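Local structure of HD domain protein (Enterococcus faecalis, 4LRL) at residues Thr327-Thr330 with Gln331-Asp334; Val305-Lys309 with Gly310-Leu314; Gln106-Ser110 with Val111-Gly115; Val257-Tyr260 with Gln261-Gln265; Gln51-Val54 with Ile55-Ile59. The protein hydrolyses deoxyribonucleoside triphosphates as an allosterically regulated, metal-binding HD-domain phosphohydrolase, probably releasing the intact triphosphate from substrates such as dGTP. All coordinates share one frame; numbering follows the deposited sequence. Where two conformers were deposited one is given.

Contact 1: Thr327-Thr330 with Gln331-Asp334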
# COMPACT_ATOMS: atom_id res chain seq x y z
N THR C 327 -3.69 -36.38 -1.15
CA THR C 327 -4.65 -37.47 -0.93
C THR C 327 -3.92 -38.80 -0.68
O THR C 327 -4.24 -39.53 0.27
CB THR C 327 -5.64 -37.58 -2.09
OG1 THR C 327 -6.38 -36.35 -2.21
CG2 THR C 327 -6.63 -38.74 -1.86
N TYR C 328 -2.93 -39.11 -1.51
CA TYR C 328 -2.16 -40.32 -1.33
C TYR C 328 -1.34 -40.28 -0.04
O TYR C 328 -1.26 -41.29 0.67
CB TYR C 328 -1.29 -40.63 -2.56
CG TYR C 328 -2.07 -40.93 -3.83
CD1 TYR C 328 -1.46 -40.76 -5.08
CD2 TYR C 328 -3.39 -41.36 -3.80
CE1 TYR C 328 -2.16 -41.04 -6.27
CE2 TYR C 328 -4.10 -41.63 -4.98
CZ TYR C 328 -3.47 -41.47 -6.20
OH TYR C 328 -4.15 -41.73 -7.37
N PHE C 329 -0.76 -39.12 0.28
CA PHE C 329 0.01 -38.97 1.54
C PHE C 329 -0.83 -39.28 2.80
O PHE C 329 -0.33 -39.89 3.74
CB PHE C 329 0.62 -37.57 1.67
CG PHE C 329 1.53 -37.18 0.54
CD1 PHE C 329 1.80 -35.84 0.30
CD2 PHE C 329 2.10 -38.14 -0.30
CE1 PHE C 329 2.64 -35.46 -0.75
CE2 PHE C 329 2.93 -37.77 -1.34
CZ PHE C 329 3.20 -36.42 -1.56
N THR C 330 -2.09 -38.85 2.79
CA THR C 330 -3.02 -39.18 3.87
C THR C 330 -3.21 -40.69 4.05
O THR C 330 -3.14 -41.19 5.17
CB THR C 330 -4.37 -38.44 3.70
OG1 THR C 330 -4.12 -37.03 3.72
CG2 THR C 330 -5.36 -38.81 4.81
N GLN C 331 -3.42 -41.42 2.95
CA GLN C 331 -3.50 -42.89 3.03
C GLN C 331 -2.18 -43.45 3.54
O GLN C 331 -2.17 -44.34 4.38
CB GLN C 331 -3.80 -43.54 1.68
CG GLN C 331 -5.02 -43.05 0.91
CD GLN C 331 -4.86 -43.31 -0.59
OE1 GLN C 331 -3.84 -43.87 -1.02
NE2 GLN C 331 -5.83 -42.88 -1.38
N TRP C 332 -1.07 -42.92 3.03
CA TRP C 332 0.27 -43.44 3.36
C TRP C 332 0.63 -43.34 4.83
O TRP C 332 1.47 -44.10 5.32
CB TRP C 332 1.37 -42.78 2.51
CG TRP C 332 1.27 -43.05 1.04
CD1 TRP C 332 0.42 -43.91 0.42
CD2 TRP C 332 2.08 -42.48 0.00
NE1 TRP C 332 0.63 -43.90 -0.94
CE2 TRP C 332 1.65 -43.03 -1.22
CE3 TRP C 332 3.14 -41.56 -0.01
CZ2 TRP C 332 2.22 -42.69 -2.45
CZ3 TRP C 332 3.71 -41.21 -1.24
CH2 TRP C 332 3.25 -41.78 -2.44
N MET C 333 0.01 -42.40 5.54
CA MET C 333 0.16 -42.31 6.99
C MET C 333 -0.13 -43.65 7.68
O MET C 333 0.39 -43.91 8.76
CB MET C 333 -0.71 -41.19 7.57
CG MET C 333 -0.06 -39.80 7.50
SD MET C 333 -1.05 -38.45 8.24
CE MET C 333 -1.26 -39.05 9.92
N ASP C 334 -0.93 -44.49 7.04
CA ASP C 334 -1.37 -45.77 7.62
C ASP C 334 -0.72 -47.02 7.00
O ASP C 334 -1.06 -48.15 7.37
CB ASP C 334 -2.90 -45.86 7.58
CG ASP C 334 -3.57 -44.69 8.28
OD1 ASP C 334 -3.04 -44.22 9.31
OD2 ASP C 334 -4.63 -44.24 7.80
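Tyr328 and Phe329 carry the helical backbone into Trp332 and Met333, where Trp332 N is 2.9 Å from Tyr328 O and Met333 N 3.1 Å from Phe329 O. These i to i+4 bonds belong to the C-terminal part of alpha-helix 322-332, in the HD-associated region. Met333 N also makes a weak bond to Thr330 O. Tyr328 O has a second neighbour: it sits over one face of the Trp332 indole, near the pyrrole rim, with CD1 of Trp332 3.1 Å from Tyr328 O. Trp332 CG stands anti to its own carbonyl carbon (chi1 -64°), which swings the indole back along the helix over that oxygen. From there the six-membered ring reaches Phe329, the two planes inclined at 51°, neither stacked nor edge-to-face. The other end of the indole is fixed by a hydrogen bond from NE1 to Leu299 O. Helix 270-291 covers Phe329 through Leu279, Leu282 and Leu283, and Leu340 of helix 338-348 touches Trp332. Gln331 runs extended alongside Tyr328, pointing the same way, and its amide group as a whole comes up beside the phenol ring with the two planes 46° apart. Thr327 and Tyr328 also pack against the second subunit. The closest aromatic approach puts CE2 of Phe329 3.5 Å from CZ3 of Trp332.

Contact 2: Val305-Lys309 with Gly310-Leu314; sequences VPFFK and GDFTL
Pro306 and Phe307 sit in the short helix 305-308, whose backbone is closed by Gly310 and Asp311 before the chain runs on, without regular structure, to helix 314-318. The closure is a Schellman motif. Asp311 N reaches back to Pro306 O at 2.9 Å, and Gly310 N makes a weak bond of 3.2 Å to Phe307 O. Gly310 adopts the positive phi (68°) that the reversal needs. The turn brings Phe312 back beside the helix the chain has just left. With CG wedged between its backbone N and carbonyl carbon (chi1 66°), the Phe312 ring swings over Phe307, and the two form an offset stack with centroids 4.5 Å apart and planes at 25°. The root of Phe312 joins in: its CB lies over the face of Phe307, a CH-pi contact of 3.9 Å to the ring centroid, and also rests on Pro306 CB at 3.8 Å. Phe145 meets the Phe307 ring edge-to-face, and Phe149, also of helix 142-149, touches Phe307 too. Tyr317 packs on both stacked residues, so the stack ties the end of helix 305-308 to helices 142-149 and 314-318. Where the rings come closest, CE1 of Phe307 stands over the face of Phe312, toward its rim, 3.3 Å from CG of Phe312.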
# COMPACT_ATOMS: atom_id res chain seq x y z
N VAL C 305 1.50 -44.60 -10.17
CA VAL C 305 2.10 -45.86 -10.57
C VAL C 305 2.89 -45.76 -11.90
O VAL C 305 4.02 -46.25 -11.96
CB VAL C 305 1.06 -47.01 -10.56
CG1 VAL C 305 1.65 -48.31 -11.11
CG2 VAL C 305 0.52 -47.22 -9.15
N PRO C 306 2.32 -45.11 -12.94
CA PRO C 306 3.08 -44.93 -14.19
C PRO C 306 4.42 -44.23 -13.98
O PRO C 306 5.37 -44.48 -14.71
CB PRO C 306 2.17 -44.05 -15.04
CG PRO C 306 0.81 -44.30 -14.52
CD PRO C 306 0.96 -44.53 -13.06
N PHE C 307 4.47 -43.36 -12.97
CA PHE C 307 5.68 -42.61 -12.64
C PHE C 307 6.66 -43.43 -11.78
O PHE C 307 7.87 -43.32 -11.97
CB PHE C 307 5.30 -41.26 -12.00
CG PHE C 307 4.42 -40.43 -12.89
CD1 PHE C 307 4.98 -39.55 -13.81
CD2 PHE C 307 3.04 -40.58 -12.86
CE1 PHE C 307 4.17 -38.81 -14.66
CE2 PHE C 307 2.22 -39.86 -13.70
CZ PHE C 307 2.79 -38.97 -14.60
N PHE C 308 6.13 -44.25 -10.88
CA PHE C 308 6.96 -45.24 -10.18
C PHE C 308 7.67 -46.14 -11.20
O PHE C 308 8.86 -46.43 -11.05
CB PHE C 308 6.12 -46.13 -9.27
CG PHE C 308 5.53 -45.43 -8.08
CD1 PHE C 308 4.30 -45.84 -7.57
CD2 PHE C 308 6.19 -44.37 -7.47
CE1 PHE C 308 3.74 -45.21 -6.46
CE2 PHE C 308 5.63 -43.73 -6.36
CZ PHE C 308 4.40 -44.15 -5.85
N LYS C 309 6.94 -46.57 -12.22
CA LYS C 309 7.44 -47.52 -13.22
C LYS C 309 8.43 -46.89 -14.20
O LYS C 309 9.12 -47.61 -14.94
CB LYS C 309 6.28 -48.14 -14.00
CG LYS C 309 5.41 -49.12 -13.21
CD LYS C 309 4.15 -49.48 -14.00
CE LYS C 309 3.47 -50.73 -13.45
NZ LYS C 309 2.26 -51.13 -14.23
N GLY C 310 8.49 -45.56 -14.22
CA GLY C 310 9.30 -44.82 -15.20
C GLY C 310 8.76 -44.94 -16.62
O GLY C 310 9.53 -44.98 -17.58
N ASP C 311 7.44 -45.00 -16.74
CA ASP C 311 6.78 -45.20 -18.02
C ASP C 311 5.40 -44.57 -17.95
O ASP C 311 4.43 -45.20 -17.54
CB ASP C 311 6.68 -46.70 -18.33
CG ASP C 311 6.25 -47.00 -19.77
OD1 ASP C 311 5.84 -46.07 -20.50
OD2 ASP C 311 6.33 -48.18 -20.17
N PHE C 312 5.31 -43.30 -18.35
CA PHE C 312 4.04 -42.58 -18.32
C PHE C 312 3.69 -41.94 -19.66
O PHE C 312 4.56 -41.65 -20.49
CB PHE C 312 4.04 -41.52 -17.21
CG PHE C 312 5.01 -40.40 -17.43
CD1 PHE C 312 4.61 -39.24 -18.09
CD2 PHE C 312 6.32 -40.49 -16.95
CE1 PHE C 312 5.51 -38.19 -18.29
CE2 PHE C 312 7.22 -39.46 -17.15
CZ PHE C 312 6.82 -38.30 -17.82
N THR C 313 2.39 -41.73 -19.87
CA THR C 313 1.90 -41.02 -21.04
C THR C 313 1.53 -39.59 -20.65
O THR C 313 1.45 -39.25 -19.46
CB THR C 313 0.68 -41.72 -21.67
OG1 THR C 313 -0.37 -41.80 -20.71
CG2 THR C 313 1.05 -43.14 -22.12
N LEU C 314 1.32 -38.75 -21.66
CA LEU C 314 0.89 -37.38 -21.44
C LEU C 314 -0.38 -37.35 -20.59
O LEU C 314 -0.45 -36.63 -19.59
CB LEU C 314 0.69 -36.66 -22.78
CG LEU C 314 0.25 -35.19 -22.69
CD1 LEU C 314 1.10 -34.37 -21.72
CD2 LEU C 314 0.25 -34.55 -24.08

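Contact 3: Gln106-Ser110 with Val111-Gly115; sequences QRNYS and VERLG
Ser110, Arg113 and Leu114 make the compact part of this contact, the short link between helix 87-108 and the one-turn helix 111-114. As the N-cap residue, Ser110 offers its carbonyl oxygen to two donors at once: Leu114 N at 3.0 Å, arriving almost head-on, and Arg113 N, also 3.0 Å from Ser110 O but well above the carbonyl plane (59° out of it). The first is an i to i+4 bond, the second an i to i+3 bond, and together they wind the turn tightly round one atom. The Ser110 hydroxyl, set between its own N and carbonyl carbon (chi1 80°), lies beside the start of the turn, with OG 3.2 Å from CB of Glu112. Beside the turn, Leu114 and Tyr109 run side by side in the same direction; CD1 of Leu114 touches Tyr109 CB at 3.6 Å and lies at the edge of the phenol ring.

The outer side is looser. Arg113 bends back from the turn toward the end of helix 87-108, where its NH1 is 3.0 Å from Asn108 O and its NH2 stands farther off, 3.6 Å from Arg107 O. Glu112 leads away, and Arg107 forms a salt bridge with Glu103. Arg113 also touches a crystal neighbour, which may help set its pose; the negative end of the helix dipole could add some attraction for the guanidinium.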
# COMPACT_ATOMS: atom_id res chain seq x y z
N GLN C 106 2.93 -1.65 -30.19
CA GLN C 106 2.18 -1.39 -31.41
C GLN C 106 1.90 0.10 -31.61
O GLN C 106 2.08 0.62 -32.71
CB GLN C 106 0.90 -2.24 -31.50
CG GLN C 106 -0.04 -1.92 -32.68
CD GLN C 106 0.65 -1.88 -34.06
OE1 GLN C 106 1.70 -2.50 -34.28
NE2 GLN C 106 0.06 -1.14 -34.99
N ARG C 107 1.49 0.79 -30.55
CA ARG C 107 1.11 2.20 -30.72
C ARG C 107 2.27 3.22 -30.70
O ARG C 107 2.09 4.36 -31.10
CB ARG C 107 -0.04 2.60 -29.78
CG ARG C 107 0.35 3.19 -28.44
CD ARG C 107 -0.88 3.67 -27.68
NE ARG C 107 -1.77 2.58 -27.28
CZ ARG C 107 -2.20 2.35 -26.04
NH1 ARG C 107 -3.01 1.33 -25.80
NH2 ARG C 107 -1.83 3.14 -25.03
N ASN C 108 3.46 2.80 -30.26
CA ASN C 108 4.60 3.71 -30.16
C ASN C 108 5.82 3.29 -30.98
O ASN C 108 6.61 4.13 -31.41
CB ASN C 108 5.00 3.92 -28.69
CG ASN C 108 3.90 4.55 -27.87
OD1 ASN C 108 3.57 5.72 -28.03
ND2 ASN C 108 3.33 3.78 -26.97
N TYR C 109 5.96 1.98 -31.20
CA TYR C 109 7.16 1.46 -31.86
C TYR C 109 6.86 0.44 -32.94
O TYR C 109 7.57 -0.55 -33.08
CB TYR C 109 8.10 0.84 -30.82
CG TYR C 109 8.33 1.70 -29.60
CD1 TYR C 109 7.74 1.37 -28.39
CD2 TYR C 109 9.14 2.83 -29.66
CE1 TYR C 109 7.94 2.15 -27.25
CE2 TYR C 109 9.35 3.62 -28.53
CZ TYR C 109 8.74 3.27 -27.33
OH TYR C 109 8.94 4.04 -26.22
N SER C 110 5.80 0.68 -33.71
CA SER C 110 5.42 -0.24 -34.78
C SER C 110 6.47 -0.22 -35.90
O SER C 110 7.29 0.71 -35.97
CB SER C 110 4.04 0.13 -35.34
OG SER C 110 4.14 1.20 -36.26
N VAL C 111 6.45 -1.24 -36.75
CA VAL C 111 7.35 -1.30 -37.90
C VAL C 111 7.07 -0.13 -38.86
O VAL C 111 7.99 0.37 -39.51
CB VAL C 111 7.29 -2.67 -38.62
CG1 VAL C 111 7.99 -2.61 -39.98
CG2 VAL C 111 7.94 -3.74 -37.76
N GLU C 112 5.81 0.31 -38.90
CA GLU C 112 5.41 1.52 -39.62
C GLU C 112 6.21 2.77 -39.24
O GLU C 112 6.23 3.74 -39.99
CB GLU C 112 3.92 1.82 -39.39
CG GLU C 112 2.95 1.09 -40.30
CD GLU C 112 1.67 1.89 -40.54
OE1 GLU C 112 1.74 2.98 -41.16
OE2 GLU C 112 0.59 1.43 -40.11
N ARG C 113 6.85 2.75 -38.07
CA ARG C 113 7.54 3.93 -37.56
C ARG C 113 9.05 3.75 -37.44
O ARG C 113 9.81 4.64 -37.81
CB ARG C 113 6.95 4.36 -36.20
CG ARG C 113 7.39 5.75 -35.73
CD ARG C 113 6.81 6.09 -34.37
NE ARG C 113 5.36 6.26 -34.43
CZ ARG C 113 4.58 6.52 -33.38
NH1 ARG C 113 5.09 6.65 -32.16
NH2 ARG C 113 3.27 6.66 -33.55
N LEU C 114 9.48 2.60 -36.93
CA LEU C 114 10.91 2.34 -36.73
C LEU C 114 11.49 1.35 -37.75
O LEU C 114 12.68 1.01 -37.69
CB LEU C 114 11.19 1.86 -35.30
CG LEU C 114 10.51 2.53 -34.10
CD1 LEU C 114 10.94 1.85 -32.80
CD2 LEU C 114 10.79 4.02 -34.02
N GLY C 115 10.64 0.88 -38.66
CA GLY C 115 11.00 -0.15 -39.63
C GLY C 115 11.61 -1.40 -39.00
O GLY C 115 10.95 -2.13 -38.26

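Contact 4: Val257-Tyr260 with Gln261-Gln265; sequences VSRY and QMYVQ. With TTP (thymidine-5'-triphosphate), chain S.
Arg259 and Tyr263 form the side-chain bond of this buried pair of turns: NE of Arg259 donates to OH of Tyr263 at 3.3 Å, with the hydroxyl tilted 27° from the guanidinium plane. The two side chains run alongside each other in the same direction, their flat ends turned 50° apart. Arg259 CG lies opposite its own backbone N (chi1 -163°), which sends the chain along helix 249-267 to the phenol. One residue further along, in one of two conformers of Tyr260, CG1 of Val264 sits over a face of that ring, 4.0 Å from CE1 of Tyr260.

Beneath these lie the helical bonds, including Met262 N to Ser258 O at 2.9 Å and Val264 N to Tyr260 O at 3.1 Å, in a helix that widens to a pi-type turn at 263-265. There Gln265 meets thymidine-5'-triphosphate: its CG approaches the base oxygen O4 of the nucleotide at 3.1 Å.

The next shell fixes the polar ends. Asp397 O accepts from both Arg259 NH2 and Tyr263 OH, while Gln203 takes a further bond from the arginine. Asp254 of the fourth subunit bonds Gln265 NE2. The nucleotide itself also bonds Arg41 of the second subunit and Arg233 of the fourth, so the pocket that Gln265 borders through carbon lies at a subunit interface, which could fit allosteric regulation.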
# COMPACT_ATOMS: atom_id res chain seq x y z
N VAL C 257 16.75 -5.21 -7.92
CA VAL C 257 16.68 -5.17 -6.47
C VAL C 257 15.58 -6.09 -5.94
O VAL C 257 15.83 -6.90 -5.04
CB VAL C 257 16.54 -3.72 -5.96
CG1 VAL C 257 16.28 -3.67 -4.45
CG2 VAL C 257 17.79 -2.94 -6.28
N SER C 258 14.37 -6.00 -6.51
CA SER C 258 13.24 -6.83 -6.09
C SER C 258 13.51 -8.31 -6.33
O SER C 258 13.16 -9.17 -5.50
CB SER C 258 11.96 -6.44 -6.83
OG SER C 258 11.62 -5.08 -6.56
N ARG C 259 14.13 -8.59 -7.47
CA ARG C 259 14.49 -9.93 -7.88
C ARG C 259 15.38 -10.54 -6.81
O ARG C 259 15.08 -11.62 -6.30
CB ARG C 259 15.21 -9.89 -9.23
CG ARG C 259 15.28 -11.22 -9.94
CD ARG C 259 15.93 -11.08 -11.32
NE ARG C 259 16.73 -12.25 -11.67
CZ ARG C 259 17.31 -12.41 -12.86
NH1 ARG C 259 17.16 -11.50 -13.81
NH2 ARG C 259 18.03 -13.51 -13.12
N TYR C 260 16.44 -9.82 -6.43
CA TYR C 260 17.42 -10.28 -5.45
C TYR C 260 16.78 -10.50 -4.07
O TYR C 260 16.99 -11.54 -3.44
CB TYR C 260 18.58 -9.27 -5.36
CG TYR C 260 19.50 -9.42 -4.15
CD1 TYR C 260 20.58 -10.29 -4.18
CD2 TYR C 260 19.29 -8.68 -2.99
CE1 TYR C 260 21.42 -10.43 -3.09
CE2 TYR C 260 20.14 -8.81 -1.90
CZ TYR C 260 21.20 -9.69 -1.96
OH TYR C 260 22.04 -9.83 -0.88
N GLN C 261 16.01 -9.52 -3.61
CA GLN C 261 15.38 -9.65 -2.29
C GLN C 261 14.33 -10.77 -2.19
O GLN C 261 14.26 -11.44 -1.15
CB GLN C 261 14.91 -8.32 -1.67
CG GLN C 261 13.93 -7.51 -2.48
CD GLN C 261 13.92 -6.03 -2.08
OE1 GLN C 261 14.55 -5.61 -1.10
NE2 GLN C 261 13.19 -5.22 -2.86
N MET C 262 13.57 -11.01 -3.27
CA MET C 262 12.66 -12.17 -3.33
C MET C 262 13.43 -13.51 -3.20
O MET C 262 13.04 -14.36 -2.40
CB MET C 262 11.80 -12.16 -4.60
CG MET C 262 10.64 -11.14 -4.63
SD MET C 262 9.41 -11.28 -3.29
CE MET C 262 8.90 -12.98 -3.57
N TYR C 263 14.50 -13.68 -3.99
CA TYR C 263 15.38 -14.85 -3.90
C TYR C 263 15.81 -15.13 -2.46
O TYR C 263 15.49 -16.19 -1.92
CB TYR C 263 16.65 -14.68 -4.74
CG TYR C 263 16.49 -14.84 -6.24
CD1 TYR C 263 15.29 -14.53 -6.88
CD2 TYR C 263 17.57 -15.26 -7.03
CE1 TYR C 263 15.15 -14.66 -8.25
CE2 TYR C 263 17.44 -15.39 -8.41
CZ TYR C 263 16.21 -15.08 -9.01
OH TYR C 263 16.06 -15.19 -10.37
N VAL C 264 16.51 -14.16 -1.85
CA VAL C 264 17.11 -14.33 -0.53
C VAL C 264 16.10 -14.46 0.62
O VAL C 264 16.35 -15.20 1.57
CB VAL C 264 18.17 -13.22 -0.18
CG1 VAL C 264 19.36 -13.30 -1.12
CG2 VAL C 264 17.57 -11.82 -0.18
N GLN C 265 14.97 -13.77 0.51
CA GLN C 265 13.99 -13.71 1.59
C GLN C 265 12.91 -14.77 1.45
O GLN C 265 12.38 -15.25 2.46
CB GLN C 265 13.33 -12.33 1.66
CG GLN C 265 14.23 -11.27 2.26
CD GLN C 265 13.83 -9.84 1.87
OE1 GLN C 265 12.68 -9.57 1.51
NE2 GLN C 265 14.80 -8.92 1.94
PA TTP S . 11.40 -16.51 10.32
O1A TTP S . 10.81 -17.38 11.40
O2A TTP S . 12.15 -17.14 9.18
O3A TTP S . 12.38 -15.38 10.96
PB TTP S . 12.15 -14.48 12.30
O1B TTP S . 10.75 -13.91 12.28
O2B TTP S . 13.28 -13.47 12.35
O3B TTP S . 12.26 -15.49 13.58
PG TTP S . 12.97 -16.96 13.68
O1G TTP S . 13.30 -17.07 15.15
O2G TTP S . 14.19 -16.89 12.77
O3G TTP S . 11.93 -17.97 13.25
O5' TTP S . 10.21 -15.65 9.69
C5' TTP S . 8.89 -15.63 10.23
C4' TTP S . 7.93 -15.03 9.21
O4' TTP S . 8.53 -13.85 8.65
C3' TTP S . 7.66 -15.99 8.07
O3' TTP S . 6.27 -16.05 7.76
C2' TTP S . 8.37 -15.41 6.88
C1' TTP S . 8.56 -13.94 7.23
N1 TTP S . 9.83 -13.45 6.67
C2 TTP S . 9.86 -12.28 5.85
O2 TTP S . 8.81 -11.64 5.60
N3 TTP S . 11.04 -11.85 5.35
C4 TTP S . 12.18 -12.53 5.61
O4 TTP S . 13.25 -12.10 5.12
C5 TTP S . 12.17 -13.68 6.41
C5M TTP S . 13.43 -14.46 6.72
C6 TTP S . 10.96 -14.13 6.94

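Contact 5: Gln51-Val54 with Ile55-Ile59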
# COMPACT_ATOMS: atom_id res chain seq x y z
N GLN C 51 -9.49 -10.18 -25.45
CA GLN C 51 -10.22 -9.77 -26.67
C GLN C 51 -10.31 -10.87 -27.73
O GLN C 51 -11.24 -10.86 -28.53
CB GLN C 51 -9.57 -8.56 -27.34
CG GLN C 51 -9.72 -7.25 -26.60
CD GLN C 51 -8.46 -6.90 -25.85
OE1 GLN C 51 -7.54 -6.28 -26.40
NE2 GLN C 51 -8.39 -7.30 -24.59
N HIS C 52 -9.34 -11.77 -27.76
CA HIS C 52 -9.29 -12.81 -28.80
C HIS C 52 -10.03 -14.06 -28.37
O HIS C 52 -9.89 -14.53 -27.24
CB HIS C 52 -7.84 -13.18 -29.12
CG HIS C 52 -7.04 -12.05 -29.69
ND1 HIS C 52 -6.35 -11.15 -28.90
CD2 HIS C 52 -6.80 -11.68 -30.98
CE1 HIS C 52 -5.73 -10.27 -29.68
NE2 HIS C 52 -5.99 -10.57 -30.94
N GLN C 53 -10.82 -14.61 -29.29
CA GLN C 53 -11.49 -15.90 -29.11
C GLN C 53 -10.48 -17.02 -28.82
O GLN C 53 -10.73 -17.90 -28.00
CB GLN C 53 -12.34 -16.24 -30.34
CG GLN C 53 -13.26 -17.44 -30.18
CD GLN C 53 -14.34 -17.22 -29.12
OE1 GLN C 53 -15.25 -16.41 -29.30
NE2 GLN C 53 -14.24 -17.96 -28.02
N VAL C 54 -9.33 -16.99 -29.50
CA VAL C 54 -8.29 -17.99 -29.31
C VAL C 54 -7.80 -18.01 -27.85
O VAL C 54 -7.64 -19.08 -27.27
CB VAL C 54 -7.10 -17.75 -30.28
CG1 VAL C 54 -5.90 -18.62 -29.92
CG2 VAL C 54 -7.52 -18.00 -31.71
N ILE C 55 -7.59 -16.82 -27.29
CA ILE C 55 -7.11 -16.67 -25.92
C ILE C 55 -8.17 -17.16 -24.92
O ILE C 55 -7.85 -17.91 -24.00
CB ILE C 55 -6.68 -15.21 -25.61
CG1 ILE C 55 -5.57 -14.75 -26.57
CG2 ILE C 55 -6.28 -15.05 -24.13
CD1 ILE C 55 -4.29 -15.59 -26.54
N LEU C 56 -9.43 -16.76 -25.12
CA LEU C 56 -10.50 -17.20 -24.25
C LEU C 56 -10.62 -18.73 -24.25
O LEU C 56 -10.75 -19.35 -23.19
CB LEU C 56 -11.84 -16.56 -24.63
CG LEU C 56 -13.02 -16.97 -23.74
CD1 LEU C 56 -12.81 -16.53 -22.30
CD2 LEU C 56 -14.33 -16.45 -24.27
N ASP C 57 -10.55 -19.31 -25.45
CA ASP C 57 -10.60 -20.77 -25.61
C ASP C 57 -9.42 -21.46 -24.93
O ASP C 57 -9.58 -22.52 -24.32
CB ASP C 57 -10.65 -21.16 -27.09
CG ASP C 57 -11.97 -20.83 -27.74
OD1 ASP C 57 -12.97 -20.59 -27.03
OD2 ASP C 57 -12.02 -20.83 -28.99
N LEU C 58 -8.23 -20.87 -25.04
CA LEU C 58 -7.05 -21.45 -24.40
C LEU C 58 -7.20 -21.44 -22.88
O LEU C 58 -6.90 -22.44 -22.22
CB LEU C 58 -5.76 -20.75 -24.84
CG LEU C 58 -5.23 -21.11 -26.24
CD1 LEU C 58 -4.05 -20.21 -26.59
CD2 LEU C 58 -4.84 -22.58 -26.37
N ILE C 59 -7.67 -20.32 -22.33
CA ILE C 59 -7.92 -20.18 -20.90
C ILE C 59 -8.91 -21.23 -20.43
O ILE C 59 -8.73 -21.85 -19.39
CB ILE C 59 -8.45 -18.76 -20.54
CG1 ILE C 59 -7.33 -17.73 -20.75
CG2 ILE C 59 -9.02 -18.72 -19.11
CD1 ILE C 59 -7.77 -16.29 -20.67
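Gln53 and Asp57 face each other across the first turn of helix 53-60. From CB of Gln53, CG leaves opposite the backbone N (chi1 -170°) and lies 3.8 Å from OD2 of Asp57; the bend at chi2 then turns the amide to Asp57. CD comes next, 4.2 Å from OD1 of Asp57, and the tip NE2 donates to that same OD1 at 3.1 Å. The acceptor lies in the amide plane of Gln53, but the carboxylate is met from above, 48° out of its plane. The N-H...O angle is 142°. NE2 also brushes CD2 of Leu56 at 4.0 Å. The other carboxylate oxygen of Asp57, OD2, is held by Tyr29 OH. This turn is where strand 46-52 of the two-stranded antiparallel sheet passes into the helix, with His52 as N-cap residue: its carbonyl oxygen receives Leu56 N at 3.1 Å, and Gln53 O receives Asp57 N at 2.9 Å. The buried flank is apolar. CG1 of Val54 is 4.1 Å from CD1 of Leu58, the two side chains side by side against Cys129 of helix 124-133 and helix 167-175. Farther along, Ile59 touches the bound 2'-deoxyguanosine-5'-triphosphate, and its carbonyl oxygen accepts from Gln65 NE2.

In the fold
Contacts 1 and 2 are direct neighbours in the HD-associated region: CZ2 of Trp332 packs against CZ of Phe308 at 4.3 Å, although their centres are about 20 Å apart. Contact 3 lies across the chain's centre from contact 1, about 58 Å away between centres. Contact 5 is nearer to contact 3, with centres about 25 Å and nearest atoms about 9 Å apart. Contact 4 borders thymidine-5'-triphosphate and contact 5 one dGTP pocket; the side chain of Met333 in contact 1 is about 12 Å from that of Arg350, in the other dGTP pocket. The nickel ion lies about 12 Å from the Tyr263 side chain of contact 4. Contacts 2 and 3 lie away from these sites.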